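PDB 5YSC: vitamin B12-binding protein from Vibrio cholerae O395, which binds vitamin B12 in the periplasm and probably delivers it to the membrane subunit BtuC of the BtuCDF ABC importer. Local coordinates for residues 44-49 against 57-62; 66-71 against 86-91; 209-214 against 229-234; 236-241 against 266-271. All coordinates share one frame; numbering follows the deposited sequence.

Contact 1: residues 44-49 against 57-62; sequences VAVSEY and LELERV. With SO4 (sulfate ion), chain C.
Val46 and Arg61 extend alongside each other in the same direction, where residues 44-49 continue strand 43-45, an edge strand of the four-stranded parallel sheet in the N-terminal half of this periplasmic binding protein. A single beta bridge joins them: Val46 N donates to Glu60 O (2.9 Å) and Val46 O accepts from Val62 N (2.8 Å). Between the two bonds, Arg61 CA lies against Val46 O. The methyls of Val46 divide the work. CG1 meets Leu59 CD1 with the two side chains at about a right angle, whereas CG2 touches Arg61 NH1. On the other side of the bridge Ala45 CB rests on Val62 CG1 at 3.8 Å, next to Leu76 of helix 70-76. Water 1 is held by Val44 O and Glu60 N, and the Glu60 carboxylate forms a salt bridge with Lys72.

Arg61 bends at its second torsion (chi2 86°), which folds the guanidinium back along Ser47 and Glu48, with Ser47 O over one face. NH1 returns to Leu59 O. Glu48 and Tyr49 belong to the cyanocobalamin pocket, and Glu48 OE2 accepts a hydrogen bond from Asn64 ND2. A sulfate, probably from the crystallisation liquor, sits beside them: Arg61 NE donates to sulfate O4 (2.6 Å) and NH2 to O1 (2.8 Å), while Tyr49 N reaches O1 at 3.1 Å.

Contact 2: residues 66-71 against 86-91; sequences QTINIE and AGNPPR
Gln66 meets Pro89 through its backbone: the carbonyl O lies 3.7 Å from Pro89 CG, with the carbonyl carbon just behind it. Its CB points away from residues 86-91. The loop is shaped here by Asn64, whose OD1 accepts from the backbone N of both Gln66 and Thr67. Thr67 adds little beyond its backbone N, 4.4 Å from Pro89 CG, although its CA and that of Pro89 are the nearest pair across the contact, 6.8 Å apart.

Ile68 carries most of the apolar packing. Its CB points toward the other segment, and CG1 is anti to the carbonyl carbon (chi1 -64°) with CD1 extended beyond it (chi2 -178°), which sends the long branch out to the proline and asparagine. CG1 sits 3.8 Å from Pro89 CD. CD1 touches the same ring carbon and also Asn88 CB at 4.0 Å, the two side chains crossing at about a right angle. The Asn88 amide is fixed by OD1 accepting from Trp84 N and ND2 donating to Leu26 O.

The contact joins two loops that lead from the N-terminal parallel sheet region into successive helices of the periplasmic binding protein fold, 70-76 and 90-98. Ala86 and Gly87, just before Asn88, line the cyanocobalamin pocket.

Asn69 is the N-cap of helix 70-76, its OD1 accepting from Lys72 N. Ile70 follows in the first turn and packs on Glu92 and Lys95 of helix 90-98. Glu71, next to it, is predicted to be important for BtuC binding.

Contact 3: residues 209-214 against 229-234; sequences QVIFTS and AELSAV
Ala233 presses its methyl onto the backbone of Gln209: CB lies 3.3 Å from Gln209 O and points toward the strand segment. The carbonyl is well occupied, for it also takes a bond from Gln238 NE2 and one from water 3 (2.7 Å), which reaches on to Ser232 OG at 3.0 Å. Ser232 comes to the contact mainly through that water.

Ile211 supplies the apolar half. A first torsion of -66° sets CG1 beside the backbone N, and the chain runs on extended to CD1, letting the branch span two residues of the other segment. CG1 touches Ala233 CB at 4.1 Å, and CD1 touches Leu231 CD1 at the same distance. The Ile211 and Leu231 side chains approach at about a right angle and meet methyl to methyl.

Gln209 CB points away from residues 229-234, and OE1 accepts from Arg156 N on the neighbouring strand. Val210 CB also points away from that segment; its CG1 lies 3.6 Å above one face of the Phe212 ring, offset toward the rim.

Leu231 occupies the N-cap position of the short helix 232-235; its O accepts from Val234 N. Strand 210-213 is an inner strand of the C-terminal sheet, and this short helix leads through a short turn into edge strand 239-241, as in the alternating alpha/beta lobe of a periplasmic binding protein.

Contact 4: residues 236-241 against 266-271; sequences NDQVWA and KIAQKQ
The side-chain amides of Asn236 and Gln271 stack with their planes only 5° apart, Asn236 ND2 lying 3.5 Å from Gln271 CD. Trp240 carries Gln238 CA over one face of its indole, offset toward the rim, and its CH2 reaches Ile267 CG2 at 4.1 Å; the ring also stacks with Tyr264. This is where the chain's C-terminal end, following helix 254-267, covers the run into edge strand 239-241 of the C-terminal parallel sheet.

Asn236 and Asp237 end the short helix 232-235 in a Schellman motif. Asn236 O accepts from Lys270 NZ at 2.9 Å, in the carbonyl plane. The lysine gets there by a bend at its last torsion (chi4 57°), and NZ also donates to Gln271 OE1 (2.7 Å) and weakly to Gln238 OE1.

Gln238 extends to meet Gln271 from the opposite direction. Water 4 links its NE2 to Ala268 O. The amide planes of the two glutamines are 61° apart. Gln271 NE2 donates in its own plane to Gln238 OE1 at 2.8 Å, almost straight but arriving from above that carbonyl's plane.

Contacts 1 and 2 belong to one lobe and contacts 3 and 4 to the other; the centres of contacts 1 and 3 lie about 37 Å apart on opposite sides of the chain's centre. Cyanocobalamin is approached by the first pair, through Glu48 and Tyr49 of contact 1 and Ala86 and Gly87 of contact 2. These two, about 14 Å apart between centres, are joined by a probable backbone bond from Asn69 N to Val62 O (2.8 Å). Contacts 3 and 4 are closer, with centres about 9 Å apart: Thr213 N probably bonds Trp240 O between adjacent strands, and Gln238 N probably donates to Ala233 O. Contact 4 lies away from the annotated sites.

Contact 1: residues 44-49 against 57-62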
loop_
_atom_site.group_PDB
_atom_site.type_symbol
_atom_site.label_atom_id
_atom_site.label_comp_id
_atom_site.label_asym_id
_atom_site.label_seq_id
_atom_site.Cartn_x
_atom_site.Cartn_y
_atom_site.Cartn_z
ATOM N N VAL A 44 -7.172 13.235 -15.521
ATOM C CA VAL A 44 -8.081 12.914 -16.612
ATOM C C VAL A 44 -8.274 11.412 -16.772
ATOM O O VAL A 44 -9.122 10.998 -17.571
ATOM C CB VAL A 44 -7.626 13.549 -17.951
ATOM C CG1 VAL A 44 -7.555 15.060 -17.848
ATOM C CG2 VAL A 44 -6.275 13.005 -18.387
ATOM N N ALA A 45 -7.516 10.585 -16.043
ATOM C CA ALA A 45 -7.784 9.155 -15.972
ATOM C C ALA A 45 -6.993 8.566 -14.814
ATOM O O ALA A 45 -5.967 9.123 -14.391
ATOM C CB ALA A 45 -7.425 8.415 -17.271
ATOM N N VAL A 46 -7.484 7.433 -14.323
ATOM C CA VAL A 46 -6.908 6.745 -13.174
ATOM C C VAL A 46 -7.002 5.242 -13.431
ATOM O O VAL A 46 -7.357 4.802 -14.530
ATOM C CB VAL A 46 -7.611 7.147 -11.860
ATOM C CG1 VAL A 46 -7.415 8.641 -11.575
ATOM C CG2 VAL A 46 -9.069 6.728 -11.884
ATOM N N SER A 47 -6.666 4.444 -12.428
ATOM C CA SER A 47 -6.718 2.996 -12.483
ATOM C C SER A 47 -8.032 2.465 -11.927
ATOM O O SER A 47 -8.758 3.160 -11.223
ATOM C CB SER A 47 -5.567 2.408 -11.687
ATOM O OG SER A 47 -5.835 2.473 -10.302
ATOM N N GLU A 48 -8.331 1.214 -12.271
ATOM C CA GLU A 48 -9.323 0.457 -11.526
ATOM C C GLU A 48 -8.907 0.453 -10.060
ATOM O O GLU A 48 -7.719 0.469 -9.734
ATOM C CB GLU A 48 -9.443 -0.983 -12.063
ATOM C CG GLU A 48 -10.181 -1.082 -13.407
ATOM C CD GLU A 48 -10.275 -2.510 -13.983
ATOM O OE1 GLU A 48 -10.433 -3.499 -13.241
ATOM O OE2 GLU A 48 -10.168 -2.632 -15.222
ATOM N N TYR A 49 -9.894 0.500 -9.180
ATOM C CA TYR A 49 -9.698 0.631 -7.748
ATOM C C TYR A 49 -9.158 1.982 -7.304
ATOM O O TYR A 49 -8.858 2.138 -6.123
ATOM C CB TYR A 49 -8.805 -0.473 -7.207
ATOM C CG TYR A 49 -9.596 -1.714 -6.967
ATOM C CD1 TYR A 49 -9.843 -2.576 -7.993
ATOM C CD2 TYR A 49 -10.122 -1.990 -5.733
ATOM C CE1 TYR A 49 -10.590 -3.728 -7.803
ATOM C CE2 TYR A 49 -10.867 -3.131 -5.509
ATOM C CZ TYR A 49 -11.093 -3.997 -6.555
ATOM O OH TYR A 49 -11.827 -5.132 -6.346
ATOM N N LEU A 57 -13.870 7.980 -8.446
ATOM C CA LEU A 57 -14.742 7.031 -9.125
ATOM C C LEU A 57 -15.272 7.608 -10.433
ATOM O O LEU A 57 -15.620 6.865 -11.350
ATOM C CB LEU A 57 -15.920 6.694 -8.205
ATOM C CG LEU A 57 -15.613 5.898 -6.949
ATOM C CD1 LEU A 57 -16.781 6.043 -5.915
ATOM C CD2 LEU A 57 -15.372 4.445 -7.364
ATOM N N GLU A 58 -15.355 8.899 -10.505
ATOM C CA GLU A 58 -15.937 9.583 -11.662
ATOM C C GLU A 58 -15.026 9.619 -12.896
ATOM O O GLU A 58 -15.466 9.938 -13.937
ATOM C CB GLU A 58 -16.288 11.060 -11.285
ATOM C CG GLU A 58 -17.137 11.808 -12.278
ATOM C CD GLU A 58 -17.740 13.088 -11.784
ATOM O OE1 GLU A 58 -17.233 13.628 -10.856
ATOM O OE2 GLU A 58 -18.764 13.516 -12.349
ATOM N N LEU A 59 -13.779 9.294 -12.743
ATOM C CA LEU A 59 -12.848 9.419 -13.825
ATOM C C LEU A 59 -12.656 8.184 -14.641
ATOM O O LEU A 59 -12.818 7.140 -14.174
ATOM C CB LEU A 59 -11.533 9.859 -13.296
ATOM C CG LEU A 59 -11.473 11.116 -12.446
ATOM C CD1 LEU A 59 -10.157 11.366 -11.734
ATOM C CD2 LEU A 59 -11.826 12.278 -13.307
ATOM N N GLU A 60 -12.288 8.319 -15.909
ATOM C CA GLU A 60 -12.191 7.083 -16.662
ATOM C C GLU A 60 -10.952 6.286 -16.245
ATOM O O GLU A 60 -9.989 6.821 -15.687
ATOM C CB GLU A 60 -12.233 7.322 -18.176
ATOM C CG GLU A 60 -11.208 8.196 -18.782
ATOM C CD GLU A 60 -11.413 8.302 -20.295
ATOM O OE1 GLU A 60 -12.096 7.434 -20.894
ATOM O OE2 GLU A 60 -10.910 9.268 -20.886
ATOM N N ARG A 61 -11.032 4.976 -16.457
ATOM C CA ARG A 61 -10.003 4.020 -16.065
ATOM C C ARG A 61 -9.134 3.647 -17.261
ATOM O O ARG A 61 -9.647 3.417 -18.360
ATOM C CB ARG A 61 -10.651 2.773 -15.495
ATOM C CG ARG A 61 -10.981 2.893 -14.038
ATOM C CD ARG A 61 -12.310 3.525 -13.709
ATOM N NE ARG A 61 -12.442 3.426 -12.252
ATOM C CZ ARG A 61 -12.332 4.429 -11.386
ATOM N NH1 ARG A 61 -12.216 5.692 -11.787
ATOM N NH2 ARG A 61 -12.395 4.155 -10.100
ATOM N N VAL A 62 -7.822 3.590 -17.048
ATOM C CA VAL A 62 -6.922 3.189 -18.129
ATOM C C VAL A 62 -5.943 2.127 -17.666
ATOM O O VAL A 62 -4.949 1.858 -18.341
ATOM C CB VAL A 62 -6.165 4.393 -18.707
ATOM C CG1 VAL A 62 -7.139 5.311 -19.473
ATOM C CG2 VAL A 62 -5.419 5.159 -17.629
HETATM S S SO4 C . -13.182 0.440 -10.793
HETATM O O1 SO4 C . -12.737 1.425 -9.791
HETATM O O2 SO4 C . -14.640 0.310 -10.751
HETATM O O3 SO4 C . -12.576 -0.849 -10.467
HETATM O O4 SO4 C . -12.824 0.857 -12.149
HETATM O O HOH W 1 -11.796 10.919 -16.728
HETATM O O HOH W 2 -10.619 12.273 -19.471
#

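Contact 2: residues 66-71 against 86-91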
loop_
_atom_site.group_PDB
_atom_site.type_symbol
_atom_site.label_atom_id
_atom_site.label_comp_id
_atom_site.label_asym_id
_atom_site.label_seq_id
_atom_site.Cartn_x
_atom_site.Cartn_y
_atom_site.Cartn_z
ATOM N N GLN A 66 -3.471 -6.242 -14.731
ATOM C CA GLN A 66 -2.858 -7.009 -15.803
ATOM C C GLN A 66 -2.476 -6.159 -17.012
ATOM O O GLN A 66 -1.561 -6.501 -17.742
ATOM C CB GLN A 66 -3.776 -8.160 -16.228
ATOM C CG GLN A 66 -5.218 -7.750 -16.437
ATOM C CD GLN A 66 -6.186 -8.905 -16.276
ATOM O OE1 GLN A 66 -5.779 -10.042 -16.047
ATOM N NE2 GLN A 66 -7.478 -8.617 -16.402
ATOM N N THR A 67 -3.166 -5.042 -17.203
ATOM C CA THR A 67 -3.042 -4.271 -18.430
ATOM C C THR A 67 -3.106 -2.774 -18.204
ATOM O O THR A 67 -4.004 -2.288 -17.509
ATOM C CB THR A 67 -4.180 -4.630 -19.385
ATOM O OG1 THR A 67 -4.525 -6.012 -19.200
ATOM C CG2 THR A 67 -3.772 -4.363 -20.823
ATOM N N ILE A 68 -2.231 -2.045 -18.897
ATOM C CA ILE A 68 -2.362 -0.607 -19.079
ATOM C C ILE A 68 -2.948 -0.358 -20.460
ATOM O O ILE A 68 -2.425 -0.865 -21.461
ATOM C CB ILE A 68 -1.007 0.103 -18.950
ATOM C CG1 ILE A 68 -0.421 -0.052 -17.530
ATOM C CG2 ILE A 68 -1.155 1.565 -19.332
ATOM C CD1 ILE A 68 0.895 0.665 -17.333
ATOM N N ASN A 69 -4.006 0.459 -20.526
ATOM C CA ASN A 69 -4.699 0.726 -21.778
ATOM C C ASN A 69 -3.985 1.854 -22.510
ATOM O O ASN A 69 -4.342 3.030 -22.437
ATOM C CB ASN A 69 -6.158 1.073 -21.518
ATOM C CG ASN A 69 -6.991 1.085 -22.785
ATOM O OD1 ASN A 69 -6.497 1.398 -23.880
ATOM N ND2 ASN A 69 -8.267 0.740 -22.643
ATOM N N ILE A 70 -2.959 1.473 -23.276
ATOM C CA ILE A 70 -2.137 2.482 -23.935
ATOM C C ILE A 70 -2.924 3.207 -25.014
ATOM O O ILE A 70 -2.688 4.385 -25.255
ATOM C CB ILE A 70 -0.846 1.882 -24.516
ATOM C CG1 ILE A 70 0.046 1.449 -23.354
ATOM C CG2 ILE A 70 -0.094 2.910 -25.423
ATOM C CD1 ILE A 70 1.310 0.813 -23.758
ATOM N N GLU A 71 -3.823 2.513 -25.691
ATOM C CA GLU A 71 -4.649 3.150 -26.707
ATOM C C GLU A 71 -5.397 4.334 -26.115
ATOM O O GLU A 71 -5.365 5.441 -26.659
ATOM C CB GLU A 71 -5.622 2.135 -27.281
ATOM C CG GLU A 71 -6.445 2.657 -28.451
ATOM C CD GLU A 71 -7.198 1.565 -29.180
ATOM O OE1 GLU A 71 -7.220 0.406 -28.711
ATOM O OE2 GLU A 71 -7.770 1.876 -30.240
ATOM N N ALA A 86 6.348 -0.787 -9.311
ATOM C CA ALA A 86 6.281 -2.061 -8.604
ATOM C C ALA A 86 5.096 -2.901 -9.036
ATOM O O ALA A 86 5.169 -4.142 -8.938
ATOM C CB ALA A 86 6.264 -1.829 -7.088
ATOM N N GLY A 87 4.029 -2.282 -9.538
ATOM C CA GLY A 87 2.807 -2.994 -9.836
ATOM C C GLY A 87 2.324 -2.937 -11.281
ATOM O O GLY A 87 1.433 -3.700 -11.668
ATOM N N ASN A 88 2.825 -2.049 -12.031
ATOM C CA ASN A 88 2.396 -1.917 -13.424
ATOM C C ASN A 88 3.212 -2.853 -14.319
ATOM O O ASN A 88 4.383 -3.120 -14.033
ATOM C CB ASN A 88 2.613 -0.514 -13.963
ATOM C CG ASN A 88 1.712 0.548 -13.337
ATOM O OD1 ASN A 88 2.138 1.684 -13.219
ATOM N ND2 ASN A 88 0.456 0.217 -13.060
ATOM N N PRO A 89 2.658 -3.301 -15.443
ATOM C CA PRO A 89 3.428 -4.183 -16.361
ATOM C C PRO A 89 4.646 -3.477 -16.931
ATOM O O PRO A 89 4.509 -2.428 -17.572
ATOM C CB PRO A 89 2.411 -4.485 -17.467
ATOM C CG PRO A 89 1.090 -4.091 -16.924
ATOM C CD PRO A 89 1.318 -3.013 -15.976
ATOM N N PRO A 90 5.859 -4.042 -16.755
ATOM C CA PRO A 90 7.082 -3.365 -17.224
ATOM C C PRO A 90 7.081 -2.995 -18.695
ATOM O O PRO A 90 7.587 -1.942 -19.064
ATOM C CB PRO A 90 8.176 -4.396 -16.925
ATOM C CG PRO A 90 7.655 -5.197 -15.832
ATOM C CD PRO A 90 6.169 -5.247 -15.962
ATOM N N ARG A 91 6.569 -3.877 -19.555
ATOM C CA ARG A 91 6.590 -3.598 -20.983
ATOM C C ARG A 91 5.773 -2.363 -21.310
ATOM O O ARG A 91 6.181 -1.530 -22.121
ATOM C CB ARG A 91 6.054 -4.806 -21.761
ATOM C CG ARG A 91 5.936 -4.561 -23.256
ATOM C CD ARG A 91 5.493 -5.796 -23.997
ATOM N NE ARG A 91 5.233 -5.520 -25.403
ATOM C CZ ARG A 91 6.151 -5.510 -26.367
ATOM N NH1 ARG A 91 5.786 -5.256 -27.620
ATOM N NH2 ARG A 91 7.428 -5.733 -26.092
#

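Contact 3: residues 209-214 against 229-234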
loop_
_atom_site.group_PDB
_atom_site.type_symbol
_atom_site.label_atom_id
_atom_site.label_comp_id
_atom_site.label_asym_id
_atom_site.label_seq_id
_atom_site.Cartn_x
_atom_site.Cartn_y
_atom_site.Cartn_z
ATOM N N GLN A 209 3.036 -15.419 16.021
ATOM C CA GLN A 209 2.391 -14.919 17.238
ATOM C C GLN A 209 1.066 -14.225 16.929
ATOM O O GLN A 209 0.119 -14.312 17.723
ATOM C CB GLN A 209 3.333 -13.958 17.953
ATOM C CG GLN A 209 4.478 -14.667 18.658
ATOM C CD GLN A 209 5.483 -13.693 19.183
ATOM O OE1 GLN A 209 6.309 -13.161 18.439
ATOM N NE2 GLN A 209 5.410 -13.423 20.475
ATOM N N VAL A 210 0.985 -13.572 15.769
ATOM C CA VAL A 210 -0.186 -12.826 15.320
ATOM C C VAL A 210 -0.443 -13.196 13.865
ATOM O O VAL A 210 0.506 -13.329 13.084
ATOM C CB VAL A 210 0.040 -11.308 15.430
ATOM C CG1 VAL A 210 -1.173 -10.599 14.888
ATOM C CG2 VAL A 210 0.312 -10.880 16.858
ATOM N N ILE A 211 -1.716 -13.377 13.504
ATOM C CA ILE A 211 -2.143 -13.499 12.111
ATOM C C ILE A 211 -2.996 -12.288 11.743
ATOM O O ILE A 211 -3.994 -12.001 12.409
ATOM C CB ILE A 211 -2.915 -14.802 11.875
ATOM C CG1 ILE A 211 -1.953 -15.989 12.069
ATOM C CG2 ILE A 211 -3.485 -14.816 10.475
ATOM C CD1 ILE A 211 -2.620 -17.357 12.096
ATOM N N PHE A 212 -2.612 -11.603 10.675
ATOM C CA PHE A 212 -3.396 -10.526 10.095
ATOM C C PHE A 212 -4.053 -10.989 8.803
ATOM O O PHE A 212 -3.420 -11.672 7.984
ATOM C CB PHE A 212 -2.522 -9.309 9.820
ATOM C CG PHE A 212 -2.065 -8.593 11.075
ATOM C CD1 PHE A 212 -2.977 -8.098 11.988
ATOM C CD2 PHE A 212 -0.719 -8.479 11.355
ATOM C CE1 PHE A 212 -2.551 -7.458 13.094
ATOM C CE2 PHE A 212 -0.269 -7.853 12.491
ATOM C CZ PHE A 212 -1.196 -7.334 13.370
ATOM N N THR A 213 -5.309 -10.596 8.606
ATOM C CA THR A 213 -6.083 -11.048 7.460
ATOM C C THR A 213 -7.029 -9.912 7.036
ATOM O O THR A 213 -6.801 -8.744 7.368
ATOM C CB THR A 213 -6.793 -12.373 7.815
ATOM O OG1 THR A 213 -7.386 -12.962 6.636
ATOM C CG2 THR A 213 -7.887 -12.136 8.913
ATOM N N SER A 214 -8.097 -10.258 6.309
ATOM C CA SER A 214 -9.047 -9.294 5.778
ATOM C C SER A 214 -10.300 -9.224 6.647
ATOM O O SER A 214 -10.623 -10.142 7.409
ATOM C CB SER A 214 -9.440 -9.667 4.346
ATOM O OG SER A 214 -10.191 -10.879 4.347
ATOM N N ALA A 229 -5.725 -25.566 17.942
ATOM C CA ALA A 229 -4.804 -26.363 18.746
ATOM C C ALA A 229 -3.360 -26.154 18.322
ATOM O O ALA A 229 -2.462 -26.110 19.173
ATOM C CB ALA A 229 -5.176 -27.836 18.648
ATOM N N GLU A 230 -3.119 -25.997 17.016
ATOM C CA GLU A 230 -1.761 -25.882 16.487
ATOM C C GLU A 230 -1.263 -24.445 16.385
ATOM O O GLU A 230 -0.082 -24.245 16.089
ATOM C CB GLU A 230 -1.636 -26.542 15.103
ATOM C CG GLU A 230 -2.875 -26.600 14.279
ATOM C CD GLU A 230 -3.858 -27.675 14.758
ATOM O OE1 GLU A 230 -3.450 -28.828 15.009
ATOM O OE2 GLU A 230 -5.046 -27.348 14.903
ATOM N N LEU A 231 -2.123 -23.453 16.605
ATOM C CA LEU A 231 -1.752 -22.045 16.462
ATOM C C LEU A 231 -1.993 -21.256 17.743
ATOM O O LEU A 231 -3.142 -20.998 18.111
ATOM C CB LEU A 231 -2.524 -21.427 15.308
ATOM C CG LEU A 231 -2.033 -21.881 13.930
ATOM C CD1 LEU A 231 -2.945 -21.379 12.859
ATOM C CD2 LEU A 231 -0.602 -21.402 13.641
ATOM N N SER A 232 -0.906 -20.841 18.399
ATOM C CA SER A 232 -1.035 -19.978 19.568
ATOM C C SER A 232 -1.699 -18.650 19.212
ATOM O O SER A 232 -2.440 -18.076 20.022
ATOM C CB SER A 232 0.336 -19.725 20.199
ATOM O OG SER A 232 1.158 -18.930 19.355
ATOM N N ALA A 233 -1.451 -18.147 18.007
ATOM C CA ALA A 233 -2.171 -16.951 17.577
ATOM C C ALA A 233 -3.678 -17.137 17.680
ATOM O O ALA A 233 -4.384 -16.188 18.005
ATOM C CB ALA A 233 -1.770 -16.558 16.155
ATOM N N VAL A 234 -4.203 -18.331 17.409
ATOM C CA VAL A 234 -5.645 -18.510 17.503
ATOM C C VAL A 234 -6.065 -18.659 18.963
ATOM O O VAL A 234 -7.039 -18.035 19.402
ATOM C CB VAL A 234 -6.099 -19.703 16.644
ATOM C CG1 VAL A 234 -7.611 -19.903 16.732
ATOM C CG2 VAL A 234 -5.687 -19.469 15.203
HETATM O O HOH W 3 0.552 -16.003 19.824
#

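Contact 4: residues 236-241 against 266-271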
loop_
_atom_site.group_PDB
_atom_site.type_symbol
_atom_site.label_atom_id
_atom_site.label_comp_id
_atom_site.label_asym_id
_atom_site.label_seq_id
_atom_site.Cartn_x
_atom_site.Cartn_y
_atom_site.Cartn_z
ATOM N N ASN A 236 -4.750 -17.436 21.521
ATOM C CA ASN A 236 -4.606 -16.140 22.155
ATOM C C ASN A 236 -5.490 -15.069 21.529
ATOM O O ASN A 236 -5.383 -13.904 21.913
ATOM C CB ASN A 236 -3.139 -15.723 22.110
ATOM C CG ASN A 236 -2.250 -16.608 22.966
ATOM O OD1 ASN A 236 -2.701 -17.192 23.957
ATOM N ND2 ASN A 236 -0.965 -16.685 22.601
ATOM N N ASP A 237 -6.372 -15.431 20.592
ATOM C CA ASP A 237 -7.328 -14.482 20.017
ATOM C C ASP A 237 -6.602 -13.323 19.332
ATOM O O ASP A 237 -6.971 -12.152 19.471
ATOM C CB ASP A 237 -8.281 -13.972 21.098
ATOM C CG ASP A 237 -9.367 -13.056 20.560
ATOM O OD1 ASP A 237 -9.643 -13.079 19.339
ATOM O OD2 ASP A 237 -9.956 -12.301 21.378
ATOM N N GLN A 238 -5.554 -13.662 18.580
ATOM C CA GLN A 238 -4.724 -12.685 17.884
ATOM C C GLN A 238 -4.740 -12.931 16.380
ATOM O O GLN A 238 -3.710 -12.848 15.703
ATOM C CB GLN A 238 -3.305 -12.695 18.439
ATOM C CG GLN A 238 -3.289 -12.373 19.922
ATOM C CD GLN A 238 -1.894 -12.197 20.535
ATOM O OE1 GLN A 238 -1.757 -11.613 21.608
ATOM N NE2 GLN A 238 -0.861 -12.707 19.866
ATOM N N VAL A 239 -5.927 -13.208 15.848
ATOM C CA VAL A 239 -6.180 -13.172 14.420
ATOM C C VAL A 239 -7.052 -11.956 14.201
ATOM O O VAL A 239 -8.188 -11.898 14.704
ATOM C CB VAL A 239 -6.856 -14.445 13.909
ATOM C CG1 VAL A 239 -7.032 -14.368 12.419
ATOM C CG2 VAL A 239 -6.014 -15.664 14.308
ATOM N N TRP A 240 -6.525 -10.981 13.451
ATOM C CA TRP A 240 -7.208 -9.711 13.268
ATOM C C TRP A 240 -7.224 -9.301 11.803
ATOM O O TRP A 240 -6.274 -9.536 11.050
ATOM C CB TRP A 240 -6.531 -8.605 14.071
ATOM C CG TRP A 240 -6.583 -8.775 15.546
ATOM C CD1 TRP A 240 -7.707 -8.823 16.309
ATOM C CD2 TRP A 240 -5.468 -8.837 16.466
ATOM N NE1 TRP A 240 -7.368 -8.936 17.648
ATOM C CE2 TRP A 240 -6.006 -8.940 17.765
ATOM C CE3 TRP A 240 -4.071 -8.800 16.317
ATOM C CZ2 TRP A 240 -5.195 -9.017 18.908
ATOM C CZ3 TRP A 240 -3.273 -8.870 17.441
ATOM C CH2 TRP A 240 -3.839 -8.975 18.727
ATOM N N ALA A 241 -8.318 -8.669 11.408
ATOM C CA ALA A 241 -8.374 -8.016 10.108
ATOM C C ALA A 241 -7.632 -6.695 10.125
ATOM O O ALA A 241 -7.688 -5.968 11.113
ATOM C CB ALA A 241 -9.803 -7.742 9.703
ATOM N N LYS A 266 0.915 -3.957 19.751
ATOM C CA LYS A 266 1.010 -3.618 21.175
ATOM C C LYS A 266 0.195 -4.570 22.032
ATOM O O LYS A 266 0.689 -5.093 23.038
ATOM C CB LYS A 266 0.554 -2.189 21.409
ATOM C CG LYS A 266 0.820 -1.696 22.793
ATOM C CD LYS A 266 0.291 -0.320 22.931
ATOM C CE LYS A 266 0.664 0.270 24.234
ATOM N NZ LYS A 266 -0.055 1.563 24.452
ATOM N N ILE A 267 -1.069 -4.800 21.657
ATOM C CA ILE A 267 -1.902 -5.775 22.363
ATOM C C ILE A 267 -1.201 -7.118 22.465
ATOM O O ILE A 267 -1.269 -7.800 23.497
ATOM C CB ILE A 267 -3.276 -5.889 21.681
ATOM C CG1 ILE A 267 -4.014 -4.554 21.816
ATOM C CG2 ILE A 267 -4.098 -6.987 22.286
ATOM C CD1 ILE A 267 -5.282 -4.437 21.000
ATOM N N ALA A 268 -0.525 -7.534 21.383
ATOM C CA ALA A 268 0.098 -8.851 21.285
ATOM C C ALA A 268 1.221 -9.061 22.285
ATOM O O ALA A 268 1.742 -10.181 22.402
ATOM C CB ALA A 268 0.625 -9.051 19.854
ATOM N N GLN A 269 1.622 -8.014 22.977
ATOM C CA GLN A 269 2.571 -8.152 24.058
ATOM C C GLN A 269 1.928 -8.721 25.305
ATOM O O GLN A 269 2.651 -9.014 26.260
ATOM C CB GLN A 269 3.186 -6.803 24.396
ATOM C CG GLN A 269 3.661 -6.004 23.210
ATOM C CD GLN A 269 5.116 -5.676 23.339
ATOM O OE1 GLN A 269 5.949 -6.589 23.367
ATOM N NE2 GLN A 269 5.445 -4.377 23.474
ATOM N N LYS A 270 0.595 -8.857 25.314
ATOM C CA LYS A 270 -0.120 -9.322 26.502
ATOM C C LYS A 270 0.360 -10.692 26.959
ATOM O O LYS A 270 0.205 -11.030 28.142
ATOM C CB LYS A 270 -1.635 -9.312 26.266
ATOM C CG LYS A 270 -2.213 -10.318 25.288
ATOM C CD LYS A 270 -3.672 -9.943 24.925
ATOM C CE LYS A 270 -4.179 -10.616 23.637
ATOM N NZ LYS A 270 -4.060 -12.085 23.794
ATOM N N GLN A 271 0.959 -11.482 26.070
ATOM C CA GLN A 271 1.606 -12.696 26.505
ATOM C C GLN A 271 2.773 -13.051 25.594
ATOM O O GLN A 271 3.608 -13.843 25.993
ATOM C CB GLN A 271 0.604 -13.858 26.582
ATOM C CG GLN A 271 0.236 -14.530 25.257
ATOM C CD GLN A 271 -0.693 -13.682 24.389
ATOM O OE1 GLN A 271 -1.882 -13.494 24.701
ATOM N NE2 GLN A 271 -0.149 -13.174 23.276
HETATM O O HOH W 4 1.948 -12.414 20.796
#